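Local coordinates for protein succinylglutamate desuccinylase (Chromobacterium violaceum, PDB 1YW4) that probably hydrolyses N-succinylglutamate to succinate and glutamate, the last step of arginine degradation by the AST pathway, using one zinc ion per subunit, at residues Ala61-Val66 / Val86-Leu91; Arg140-His145 / Lys173-Ala178. All coordinates share one frame; numbering follows the deposited sequence.

Interaction 1: residues Ala61-Val66 / Val86-Leu91; sequences APIEVV and VMFANL
In the beta-alpha-beta unit made by strand 48-53, helix 61-75 and strand 83-88, Ile63 and Val66 on the first turns of the helix pack against Val86 and Phe88 at the end of the second strand. The short helix and strand segments run roughly antiparallel, at 140°, with their axes 10.2 Å apart. No hydrogen bond crosses the gap, and all four touching residues are buried. Val66 and Val86 reach toward each other through their CG1 methyls. Ile63 meets the Phe88 ring obliquely, one turn earlier on the helix. Its CG2 branch, anti to the backbone N, lies 4.2 Å from Phe88 CE2. The same ring carbon is 4.4 Å from Val66 CG1, so it sits near both helix residues. Cys53 of strand 48-53 touches Ile63, Val66 and Phe88, so this strand also lines the contact. On the other side of the strand, Met87, present as selenomethionine, packs on Leu128 and Leu131 of helix 120-137. Ile63 stands behind the metal site without belonging to it: its side chain is about 6 Å from that of the zinc ligand Glu59 and about 10 Å from the zinc ion. Within the strand, Val86 CG1 lies 4.1 Å above one face of the Phe88 ring, offset toward its rim, and this same methyl is 3.5 Å from Val66 CG1.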
loop_
_atom_site.group_PDB
_atom_site.type_symbol
_atom_site.label_atom_id
_atom_site.label_comp_id
_atom_site.label_asym_id
_atom_site.label_seq_id
_atom_site.Cartn_x
_atom_site.Cartn_y
_atom_site.Cartn_z
ATOM N N ALA A 61 -3.906 33.675 1.531
ATOM C CA ALA A 61 -4.539 33.356 2.804
ATOM C C ALA A 61 -3.496 33.053 3.892
ATOM O O ALA A 61 -3.481 33.703 4.941
ATOM C CB ALA A 61 -5.509 32.171 2.646
ATOM N N PRO A 62 -2.605 32.068 3.663
ATOM C CA PRO A 62 -1.605 31.772 4.698
ATOM C C PRO A 62 -0.732 32.979 5.048
ATOM O O PRO A 62 -0.299 33.138 6.193
ATOM C CB PRO A 62 -0.794 30.625 4.087
ATOM C CG PRO A 62 -1.793 29.939 3.187
ATOM C CD PRO A 62 -2.480 31.133 2.532
ATOM N N ILE A 63 -0.466 33.823 4.051
ATOM C CA ILE A 63 0.350 35.025 4.245
ATOM C C ILE A 63 -0.293 35.964 5.279
ATOM O O ILE A 63 0.378 36.434 6.205
ATOM C CB ILE A 63 0.538 35.788 2.906
ATOM C CG1 ILE A 63 1.193 34.876 1.861
ATOM C CG2 ILE A 63 1.391 37.021 3.123
ATOM C CD1 ILE A 63 1.316 35.529 0.473
ATOM N N GLU A 64 -1.592 36.225 5.128
ATOM C CA GLU A 64 -2.310 37.100 6.057
ATOM C C GLU A 64 -2.360 36.489 7.456
ATOM O O GLU A 64 -2.237 37.207 8.443
ATOM C CB GLU A 64 -3.744 37.365 5.567
ATOM C CG GLU A 64 -3.835 37.914 4.144
ATOM C CD GLU A 64 -5.262 38.243 3.704
ATOM O OE1 GLU A 64 -6.165 37.408 3.916
ATOM O OE2 GLU A 64 -5.479 39.334 3.129
ATOM N N VAL A 65 -2.537 35.170 7.541
ATOM C CA VAL A 65 -2.595 34.491 8.836
ATOM C C VAL A 65 -1.253 34.584 9.563
ATOM O O VAL A 65 -1.201 34.817 10.773
ATOM C CB VAL A 65 -2.977 33.004 8.686
ATOM C CG1 VAL A 65 -2.828 32.280 10.036
ATOM C CG2 VAL A 65 -4.414 32.888 8.195
ATOM N N VAL A 66 -0.165 34.403 8.822
ATOM C CA VAL A 66 1.155 34.500 9.425
ATOM C C VAL A 66 1.400 35.940 9.862
ATOM O O VAL A 66 1.774 36.194 11.006
ATOM C CB VAL A 66 2.265 34.083 8.437
ATOM C CG1 VAL A 66 3.640 34.431 9.008
ATOM C CG2 VAL A 66 2.179 32.586 8.172
ATOM N N VAL A 86 10.146 33.170 10.129
ATOM C CA VAL A 86 9.074 33.366 9.163
ATOM C C VAL A 86 9.689 33.762 7.825
ATOM O O VAL A 86 10.574 34.627 7.764
ATOM C CB VAL A 86 8.097 34.484 9.589
ATOM C CG1 VAL A 86 7.088 34.742 8.477
ATOM C CG2 VAL A 86 7.356 34.078 10.869
HETATM N N MSE A 87 9.220 33.113 6.766
HETATM C CA MSE A 87 9.694 33.402 5.427
HETATM C C MSE A 87 8.575 33.736 4.449
HETATM O O MSE A 87 7.682 32.924 4.218
HETATM C CB MSE A 87 10.453 32.215 4.852
HETATM C CG MSE A 87 11.754 31.893 5.508
HETATM SE SE MSE A 87 12.583 30.404 4.629
HETATM C CE MSE A 87 14.422 30.859 4.807
ATOM N N PHE A 88 8.603 34.951 3.914
ATOM C CA PHE A 88 7.657 35.361 2.883
ATOM C C PHE A 88 8.553 34.991 1.696
ATOM O O PHE A 88 9.398 35.774 1.268
ATOM C CB PHE A 88 7.401 36.869 2.962
ATOM C CG PHE A 88 6.662 37.290 4.208
ATOM C CD1 PHE A 88 7.271 38.105 5.154
ATOM C CD2 PHE A 88 5.376 36.814 4.459
ATOM C CE1 PHE A 88 6.612 38.435 6.339
ATOM C CE2 PHE A 88 4.703 37.137 5.646
ATOM C CZ PHE A 88 5.322 37.947 6.584
ATOM N N ALA A 89 8.362 33.772 1.204
ATOM C CA ALA A 89 9.199 33.173 0.167
ATOM C C ALA A 89 9.449 33.845 -1.165
ATOM O O ALA A 89 10.584 34.237 -1.456
ATOM C CB ALA A 89 8.761 31.735 -0.059
ATOM N N ASN A 90 8.422 33.957 -1.989
ATOM C CA ASN A 90 8.604 34.570 -3.289
ATOM C C ASN A 90 8.081 35.996 -3.233
ATOM O O ASN A 90 6.946 36.259 -3.616
ATOM C CB ASN A 90 7.853 33.764 -4.353
ATOM C CG ASN A 90 8.357 34.044 -5.747
ATOM O OD1 ASN A 90 8.856 35.132 -6.022
ATOM N ND2 ASN A 90 8.226 33.066 -6.637
ATOM N N LEU A 91 8.916 36.922 -2.765
ATOM C CA LEU A 91 8.508 38.322 -2.628
ATOM C C LEU A 91 7.992 38.987 -3.894
ATOM O O LEU A 91 6.945 39.641 -3.876
ATOM C CB LEU A 91 9.655 39.160 -2.062
ATOM C CG LEU A 91 9.956 38.993 -0.570
ATOM C CD1 LEU A 91 11.270 39.713 -0.248
ATOM C CD2 LEU A 91 8.810 39.556 0.267
#

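Interaction 2: residues Arg140-His145 / Lys173-Ala178; sequences RARKLH and KREQLA
Gln176 OE1 is hydrogen-bonded to Tyr146 OH, while the amide that carries it packs against Leu144. This outside bond helps fix the amide. Leu144 CD2 is almost equally far from its three end atoms: 3.7 Å from Gln176 NE2, 3.8 Å from CD and 3.9 Å from OE1. The Gln176 chain bends at chi2 (-65°), which turns the amide out of line with the first part of the side chain. Arg142, just before the strand begins, reaches the same amide. Its NH1 is 4.0 Å from Gln176 NE2, but both are donors and no hydrogen bond forms. The guanidinium and amide planes are 70° apart. Leu144 also lies under the arginine: its CD1 sits 3.9 Å from the guanidinium plane, over the centre of one face. Glu175 OE1 lies at the guanidinium edge, 4.4 Å from Arg142 NH1. That is too long for a salt bridge, though the opposite charges probably attract. The firm ionic partner of Arg142 is Asp47, whose OD2 pairs with NE. The contact lies away from the zinc site and sets the first turn of helix 174-181 beside the start of strand 143-151. Leu239 of helix 230-241 touches both Arg142 and Leu144, and Gln176 also packs on Phe211 of the neighbouring strand 209-215.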
loop_
_atom_site.group_PDB
_atom_site.type_symbol
_atom_site.label_atom_id
_atom_site.label_comp_id
_atom_site.label_asym_id
_atom_site.label_seq_id
_atom_site.Cartn_x
_atom_site.Cartn_y
_atom_site.Cartn_z
ATOM N N ARG A 140 17.976 22.749 19.196
ATOM C CA ARG A 140 18.352 21.743 20.177
ATOM C C ARG A 140 17.148 20.913 20.586
ATOM O O ARG A 140 17.291 19.843 21.172
ATOM C CB ARG A 140 18.989 22.412 21.397
ATOM C CG ARG A 140 20.394 22.929 21.104
ATOM C CD ARG A 140 21.333 21.756 20.844
ATOM N NE ARG A 140 22.250 21.991 19.732
ATOM C CZ ARG A 140 23.159 22.959 19.694
ATOM N NH1 ARG A 140 23.947 23.085 18.633
ATOM N NH2 ARG A 140 23.278 23.804 20.711
ATOM N N ALA A 141 15.961 21.416 20.267
ATOM C CA ALA A 141 14.727 20.718 20.582
ATOM C C ALA A 141 14.102 20.255 19.271
ATOM O O ALA A 141 14.809 19.803 18.369
ATOM C CB ALA A 141 13.778 21.645 21.332
ATOM N N ARG A 142 12.786 20.373 19.155
ATOM C CA ARG A 142 12.109 19.945 17.938
ATOM C C ARG A 142 12.374 20.887 16.759
ATOM O O ARG A 142 12.576 22.086 16.938
ATOM C CB ARG A 142 10.604 19.843 18.184
ATOM C CG ARG A 142 10.197 18.832 19.249
ATOM C CD ARG A 142 8.687 18.667 19.278
ATOM N NE ARG A 142 8.000 19.908 19.619
ATOM C CZ ARG A 142 6.693 20.105 19.473
ATOM N NH1 ARG A 142 5.923 19.142 18.988
ATOM N NH2 ARG A 142 6.152 21.264 19.810
ATOM N N LYS A 143 12.390 20.320 15.558
ATOM C CA LYS A 143 12.587 21.078 14.325
ATOM C C LYS A 143 11.323 20.898 13.475
ATOM O O LYS A 143 11.097 19.835 12.895
ATOM C CB LYS A 143 13.825 20.564 13.588
ATOM C CG LYS A 143 15.128 20.891 14.314
ATOM C CD LYS A 143 16.344 20.331 13.599
ATOM C CE LYS A 143 16.328 18.820 13.583
ATOM N NZ LYS A 143 16.322 18.263 14.967
ATOM N N LEU A 144 10.504 21.946 13.413
ATOM C CA LEU A 144 9.239 21.896 12.690
ATOM C C LEU A 144 9.123 22.918 11.562
ATOM O O LEU A 144 9.385 24.102 11.754
ATOM C CB LEU A 144 8.088 22.107 13.677
ATOM C CG LEU A 144 8.038 21.179 14.894
ATOM C CD1 LEU A 144 6.971 21.674 15.868
ATOM C CD2 LEU A 144 7.742 19.764 14.449
ATOM N N HIS A 145 8.704 22.441 10.397
ATOM C CA HIS A 145 8.542 23.281 9.221
ATOM C C HIS A 145 7.198 23.067 8.535
ATOM O O HIS A 145 6.885 21.961 8.104
ATOM C CB HIS A 145 9.662 22.996 8.221
ATOM C CG HIS A 145 9.520 23.746 6.934
ATOM N ND1 HIS A 145 8.820 24.930 6.834
ATOM C CD2 HIS A 145 10.019 23.500 5.701
ATOM C CE1 HIS A 145 8.899 25.381 5.595
ATOM N NE2 HIS A 145 9.620 24.532 4.888
ATOM N N LYS A 173 6.321 10.177 11.424
ATOM C CA LYS A 173 5.974 10.450 12.814
ATOM C C LYS A 173 4.480 10.709 12.960
ATOM O O LYS A 173 3.950 11.675 12.414
ATOM C CB LYS A 173 6.771 11.655 13.326
ATOM C CG LYS A 173 6.710 11.855 14.831
ATOM C CD LYS A 173 7.681 12.939 15.269
ATOM C CE LYS A 173 7.811 12.993 16.786
ATOM N NZ LYS A 173 8.867 13.962 17.221
ATOM N N ARG A 174 3.803 9.841 13.705
ATOM C CA ARG A 174 2.366 9.981 13.899
ATOM C C ARG A 174 1.986 11.041 14.923
ATOM O O ARG A 174 0.825 11.437 15.012
ATOM C CB ARG A 174 1.760 8.626 14.271
ATOM C CG ARG A 174 2.554 7.837 15.290
ATOM C CD ARG A 174 2.138 6.384 15.231
ATOM N NE ARG A 174 0.707 6.227 15.481
ATOM C CZ ARG A 174 -0.039 5.258 14.963
ATOM N NH1 ARG A 174 0.514 4.358 14.159
ATOM N NH2 ARG A 174 -1.332 5.182 15.252
ATOM N N GLU A 175 2.966 11.508 15.687
ATOM C CA GLU A 175 2.714 12.545 16.679
ATOM C C GLU A 175 2.348 13.823 15.908
ATOM O O GLU A 175 1.483 14.594 16.327
ATOM C CB GLU A 175 3.972 12.771 17.523
ATOM C CG GLU A 175 3.699 13.246 18.939
ATOM C CD GLU A 175 2.902 14.524 18.976
ATOM O OE1 GLU A 175 3.413 15.553 18.487
ATOM O OE2 GLU A 175 1.762 14.499 19.492
ATOM N N GLN A 176 3.006 14.036 14.772
ATOM C CA GLN A 176 2.734 15.206 13.944
ATOM C C GLN A 176 1.446 15.007 13.154
ATOM O O GLN A 176 0.703 15.957 12.909
ATOM C CB GLN A 176 3.903 15.479 12.997
ATOM C CG GLN A 176 5.032 16.263 13.650
ATOM C CD GLN A 176 4.598 17.665 14.045
ATOM O OE1 GLN A 176 4.230 18.478 13.189
ATOM N NE2 GLN A 176 4.634 17.957 15.342
ATOM N N LEU A 177 1.187 13.770 12.749
ATOM C CA LEU A 177 -0.034 13.469 12.015
ATOM C C LEU A 177 -1.210 13.796 12.922
ATOM O O LEU A 177 -2.263 14.238 12.464
ATOM C CB LEU A 177 -0.074 11.989 11.622
ATOM C CG LEU A 177 0.857 11.595 10.478
ATOM C CD1 LEU A 177 0.801 10.091 10.243
ATOM C CD2 LEU A 177 0.447 12.348 9.226
ATOM N N ALA A 178 -1.018 13.586 14.219
ATOM C CA ALA A 178 -2.063 13.863 15.193
ATOM C C ALA A 178 -2.321 15.364 15.249
ATOM O O ALA A 178 -3.465 15.811 15.156
ATOM C CB ALA A 178 -1.648 13.346 16.561
#

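From the N terminus, the chain passes through strand 48-53 into helix 61-75. Strand 83-88 then returns beside the helix, and interaction 1 closes this first loop. Helices 91-96 and 120-137 follow. Interaction 2 opens at the start of strand 143-151 and closes at helix 174-181, with strand 160-163 in the excursion between. The two loops lie in series and neither nest nor cross. The centres of interactions 1 and 2 are about 21 Å apart, and the two do not touch. Strand 143-151 connects them: it starts in interaction 2, and further along its Leu148 packs on Pro62 and Val66. The adjacent strand 48-53 also serves both, through Cys53 at interaction 1 and backbone bonds to Leu144 at interaction 2.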